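Hypothetical protein (Rhodococcus sp., PDB 2OV9) probably hydrolyses fatty acyl-coenzyme A thioesters to free fatty acids and coenzyme A, as a hotdog-fold member of the THEM4/THEM5 thioesterase family. Local coordinates at residues Val72-Ile77 and Val85-Pro90; Lys177-Asp182 and Thr187-Ile192. One frame throughout, in Å; residues are numbered along the deposited sequence.

Interaction 1. Residues Val72-Ile77 and Val85-Pro90; sequences VAERLI and VTRHDP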
# COMPACT_ATOMS: atom_id res chain seq x y z
N VAL B 72 14.91 -24.47 -0.29
CA VAL B 72 15.86 -23.43 0.08
C VAL B 72 15.23 -22.05 -0.11
O VAL B 72 14.83 -21.66 -1.22
CB VAL B 72 17.27 -23.60 -0.63
CG1 VAL B 72 17.12 -24.06 -2.07
CG2 VAL B 72 18.11 -22.32 -0.53
N ALA B 73 15.10 -21.33 1.00
CA ALA B 73 14.47 -20.02 0.98
C ALA B 73 15.46 -18.99 0.46
O ALA B 73 16.65 -19.03 0.80
CB ALA B 73 14.00 -19.64 2.39
N GLU B 74 14.97 -18.09 -0.40
CA GLU B 74 15.76 -16.96 -0.88
C GLU B 74 15.90 -15.96 0.25
O GLU B 74 14.94 -15.74 1.00
CB GLU B 74 15.06 -16.28 -2.07
CG GLU B 74 15.03 -17.12 -3.35
CD GLU B 74 14.40 -16.37 -4.53
OE1 GLU B 74 14.27 -15.13 -4.47
OE2 GLU B 74 14.06 -17.04 -5.53
N ARG B 75 17.08 -15.35 0.38
CA ARG B 75 17.30 -14.31 1.38
C ARG B 75 16.44 -13.09 1.06
O ARG B 75 16.01 -12.88 -0.09
CB ARG B 75 18.78 -13.91 1.49
CG ARG B 75 19.57 -14.72 2.51
CD ARG B 75 20.69 -13.91 3.15
NE ARG B 75 21.51 -14.73 4.04
CZ ARG B 75 22.55 -14.29 4.75
NH1 ARG B 75 22.93 -13.02 4.69
NH2 ARG B 75 23.23 -15.13 5.53
N LEU B 76 16.15 -12.32 2.11
CA LEU B 76 15.47 -11.04 1.96
C LEU B 76 16.56 -9.98 1.95
O LEU B 76 17.41 -9.96 2.84
CB LEU B 76 14.50 -10.80 3.13
CG LEU B 76 13.33 -11.77 3.32
CD1 LEU B 76 12.66 -11.54 4.67
CD2 LEU B 76 12.32 -11.68 2.17
N ILE B 77 16.53 -9.13 0.93
CA ILE B 77 17.46 -8.02 0.83
C ILE B 77 16.98 -6.92 1.77
O ILE B 77 15.89 -6.37 1.58
CB ILE B 77 17.51 -7.45 -0.62
CG1 ILE B 77 17.58 -8.56 -1.69
CG2 ILE B 77 18.65 -6.45 -0.76
CD1 ILE B 77 18.97 -9.10 -2.02
N VAL B 85 18.73 -3.29 -3.58
CA VAL B 85 17.30 -3.05 -3.71
C VAL B 85 16.49 -4.32 -3.39
O VAL B 85 16.82 -5.40 -3.88
CB VAL B 85 16.98 -2.50 -5.12
CG1 VAL B 85 15.52 -2.23 -5.29
CG2 VAL B 85 17.78 -1.21 -5.38
N THR B 86 15.45 -4.18 -2.55
CA THR B 86 14.54 -5.27 -2.13
C THR B 86 13.79 -5.87 -3.32
O THR B 86 13.62 -5.22 -4.35
CB THR B 86 13.47 -4.78 -1.16
OG1 THR B 86 12.69 -3.76 -1.80
CG2 THR B 86 14.09 -4.20 0.11
N ARG B 87 13.31 -7.10 -3.14
CA ARG B 87 12.59 -7.82 -4.18
C ARG B 87 11.21 -8.39 -3.73
O ARG B 87 10.54 -9.09 -4.49
CB ARG B 87 13.48 -8.97 -4.64
CG ARG B 87 13.43 -9.20 -6.11
CD ARG B 87 14.11 -10.49 -6.46
NE ARG B 87 13.69 -11.00 -7.76
CZ ARG B 87 12.74 -11.91 -7.94
NH1 ARG B 87 12.08 -12.40 -6.89
NH2 ARG B 87 12.44 -12.32 -9.16
N HIS B 88 10.83 -8.11 -2.49
CA HIS B 88 9.68 -8.75 -1.85
C HIS B 88 8.68 -7.72 -1.38
O HIS B 88 7.67 -8.06 -0.73
CB HIS B 88 10.16 -9.49 -0.61
CG HIS B 88 10.77 -8.57 0.41
ND1 HIS B 88 12.12 -8.31 0.47
CD2 HIS B 88 10.20 -7.84 1.41
CE1 HIS B 88 12.36 -7.47 1.46
NE2 HIS B 88 11.21 -7.17 2.05
N ASP B 89 8.99 -6.46 -1.66
CA ASP B 89 8.29 -5.32 -1.10
C ASP B 89 6.95 -5.07 -1.82
O ASP B 89 6.76 -5.53 -2.95
CB ASP B 89 9.20 -4.11 -1.22
CG ASP B 89 9.42 -3.73 -2.64
OD1 ASP B 89 10.33 -4.27 -3.29
OD2 ASP B 89 8.65 -2.89 -3.13
N PRO B 90 5.99 -4.39 -1.14
CA PRO B 90 4.71 -4.08 -1.78
C PRO B 90 4.67 -2.97 -2.83
O PRO B 90 3.58 -2.56 -3.23
CB PRO B 90 3.79 -3.74 -0.60
CG PRO B 90 4.72 -3.23 0.47
CD PRO B 90 6.02 -3.98 0.28
O HOH W 1 14.26 -8.92 -1.22

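Interaction 2. Residues Lys177-Asp182 and Thr187-Ile192; sequences KLMSVD and TTAGDI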
# COMPACT_ATOMS: atom_id res chain seq x y z
N LYS B 177 15.76 11.30 -5.45
CA LYS B 177 17.20 11.60 -5.47
C LYS B 177 17.69 11.93 -4.08
O LYS B 177 17.06 12.68 -3.35
CB LYS B 177 17.51 12.74 -6.43
CG LYS B 177 19.00 13.04 -6.59
CD LYS B 177 19.25 14.04 -7.70
CE LYS B 177 20.71 14.43 -7.69
NZ LYS B 177 21.02 15.33 -8.83
N LEU B 178 18.82 11.34 -3.71
CA LEU B 178 19.47 11.65 -2.47
C LEU B 178 19.97 13.07 -2.66
O LEU B 178 20.59 13.39 -3.69
CB LEU B 178 20.65 10.70 -2.23
CG LEU B 178 21.45 10.85 -0.94
CD1 LEU B 178 22.07 9.49 -0.57
CD2 LEU B 178 22.54 11.91 -1.06
N MSE B 179 19.68 13.92 -1.68
CA MSE B 179 19.96 15.34 -1.81
C MSE B 179 21.19 15.76 -1.03
O MSE B 179 21.99 16.55 -1.53
CB MSE B 179 18.74 16.16 -1.41
CG MSE B 179 17.50 15.81 -2.20
SE MSE B 179 17.71 16.22 -4.10
CE MSE B 179 17.69 18.18 -3.95
N SER B 180 21.33 15.26 0.20
CA SER B 180 22.47 15.60 1.03
C SER B 180 22.77 14.52 2.07
O SER B 180 21.89 13.72 2.41
CB SER B 180 22.23 16.93 1.75
OG SER B 180 21.14 16.80 2.65
N VAL B 181 24.02 14.50 2.54
CA VAL B 181 24.44 13.67 3.65
C VAL B 181 25.18 14.54 4.68
O VAL B 181 26.07 15.32 4.33
CB VAL B 181 25.39 12.52 3.21
CG1 VAL B 181 25.68 11.57 4.39
CG2 VAL B 181 24.83 11.75 2.04
N ASP B 182 24.81 14.41 5.95
CA ASP B 182 25.56 15.03 7.04
C ASP B 182 25.77 13.97 8.10
O ASP B 182 24.92 13.78 8.98
CB ASP B 182 24.78 16.24 7.60
CG ASP B 182 25.64 17.15 8.48
OD1 ASP B 182 26.73 16.73 8.95
OD2 ASP B 182 25.21 18.31 8.71
N THR B 187 19.31 13.12 3.55
CA THR B 187 18.10 13.77 3.06
C THR B 187 17.85 13.38 1.62
O THR B 187 18.75 13.50 0.77
CB THR B 187 18.20 15.31 3.13
OG1 THR B 187 18.26 15.71 4.50
CG2 THR B 187 16.97 15.95 2.51
N THR B 188 16.61 12.97 1.35
CA THR B 188 16.21 12.48 0.05
C THR B 188 14.89 13.12 -0.36
O THR B 188 14.01 13.32 0.48
CB THR B 188 16.06 10.96 0.12
OG1 THR B 188 17.14 10.41 0.89
CG2 THR B 188 16.08 10.32 -1.29
N ALA B 189 14.75 13.43 -1.65
CA ALA B 189 13.53 14.07 -2.16
C ALA B 189 13.00 13.36 -3.41
O ALA B 189 13.74 12.70 -4.14
CB ALA B 189 13.79 15.56 -2.48
N GLY B 190 11.70 13.50 -3.66
CA GLY B 190 11.09 12.85 -4.82
C GLY B 190 9.75 13.47 -5.10
O GLY B 190 9.27 14.32 -4.33
N ASP B 191 9.15 13.08 -6.22
CA ASP B 191 7.81 13.53 -6.52
C ASP B 191 7.16 12.58 -7.49
O ASP B 191 7.83 11.68 -8.03
CB ASP B 191 7.80 14.96 -7.06
CG ASP B 191 8.70 15.14 -8.25
OD1 ASP B 191 8.61 14.33 -9.21
OD2 ASP B 191 9.46 16.11 -8.23
N ILE B 192 5.86 12.77 -7.70
CA ILE B 192 5.07 12.00 -8.64
C ILE B 192 4.53 13.06 -9.58
O ILE B 192 3.91 14.02 -9.11
CB ILE B 192 3.84 11.34 -7.96
CG1 ILE B 192 4.30 10.23 -7.02
CG2 ILE B 192 2.86 10.78 -9.02
CD1 ILE B 192 3.19 9.53 -6.19

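Interaction 1. Residues Val72-Ile77 and Val85-Pro90
L76 and I77 meet T86 and H88 where the irregular connection running from helix 51-67 to strand 105-106, leading into the hotdog sheet, folds back on itself. No direct hydrogen bond joins the segments. The apolar contact is L76 CD2 over one face of the H88 imidazole, displaced toward its rim, a CH-pi contact 4.1 Å from the ring centroid. Carbon-to-carbonyl van der Waals contacts adjoin it: I77 CG2 lies 3.8 Å from V85 O, T86 CG2 3.2 Å from I77 O, and H88 CE1 meets I77 O at the ring edge. T86 CG2, anti to its carbonyl carbon, is thereby brought to I77 O, while T86 OG1 (chi1 60°) donates to D89 OD1 (2.8 Å) from above the carboxylate plane; a valine here would probably leave D89 OD1 without this donor, its carboxylate freer to turn despite the bonds to T92 and V91. E74 OE1 and R87 NH1 are opposite charges beyond salt-bridge range; R87 is bound instead to S20 and E95. H88 NE2 is hydrogen-bonded to G124 O of the second subunit. One water accepts from I77 N at 3.1 Å and R87 N at 2.8 Å, and is hydrogen-bonded at 2.8 Å to H88 ND1 at the ring edge.

Interaction 2. Residues Lys177-Asp182 and Thr187-Ile192
T187 O takes two backbone N-H groups at once, from M179 N at 2.7 Å and from S180 N at 3.2 Å. The shorter bond lies in the carbonyl plane; the longer one comes in tilted 17° from it. T187 N returns a nearly straight bond to S180 O, and farther along K177 and A189 form a hydrogen-bonded pair, K177 N to A189 O at 2.8 Å and A189 N to K177 O at 3.0 Å. Between them L178 and T188 make a non-hydrogen-bonded pair, with T188 CG2 resting 3.3 Å from K177 O. Two residues, M179 and S180, thus stand opposite the single T187, a classic beta bulge that shifts the register by one in the antiparallel hairpin of strands 171-182 and 185-194, part of the hotdog sheet. M179, a selenomethionine, holds CG anti to its carbonyl carbon (chi1 -57°), which sets M179 CG 3.7 Å from A189 CB; bends at the next two torsions then lead the end of the chain away from strand 187-192. S180 OG lies alongside T187, 3.3 Å from T187 CB. On the other face of the sheet, L178 and T188 lie against helix 131-148: L178 touches N146, and T188 packs on L142 and hydrogen-bonds through OG1 to N146 OD1. Strand 199-208 flanks the second strand of the hairpin, where T188 and G190 make backbone hydrogen bonds to G205 and V203. Farther down strand 185-194, I192 packs on S134 and L138 of the same helix.

In the fold
Interaction 1 comes first along the chain and is complete before the hairpin of interaction 2 begins. Their centres lie 24 Å apart and their nearest atoms about 12 Å apart, so the two are not in contact. The first belongs to the loop that leads from helix 51-67 to strand 105-106, the second to neighbouring strands of the antiparallel sheet. Helix 131-148, the helix packed on the hotdog sheet, touches both, meeting T86 and D89 of interaction 1 through H140. Interaction 1 takes part in the interface with the second subunit, which no part of interaction 2 touches. The loop thus joins the two subunits, while the hairpin builds the sheet of a single chain.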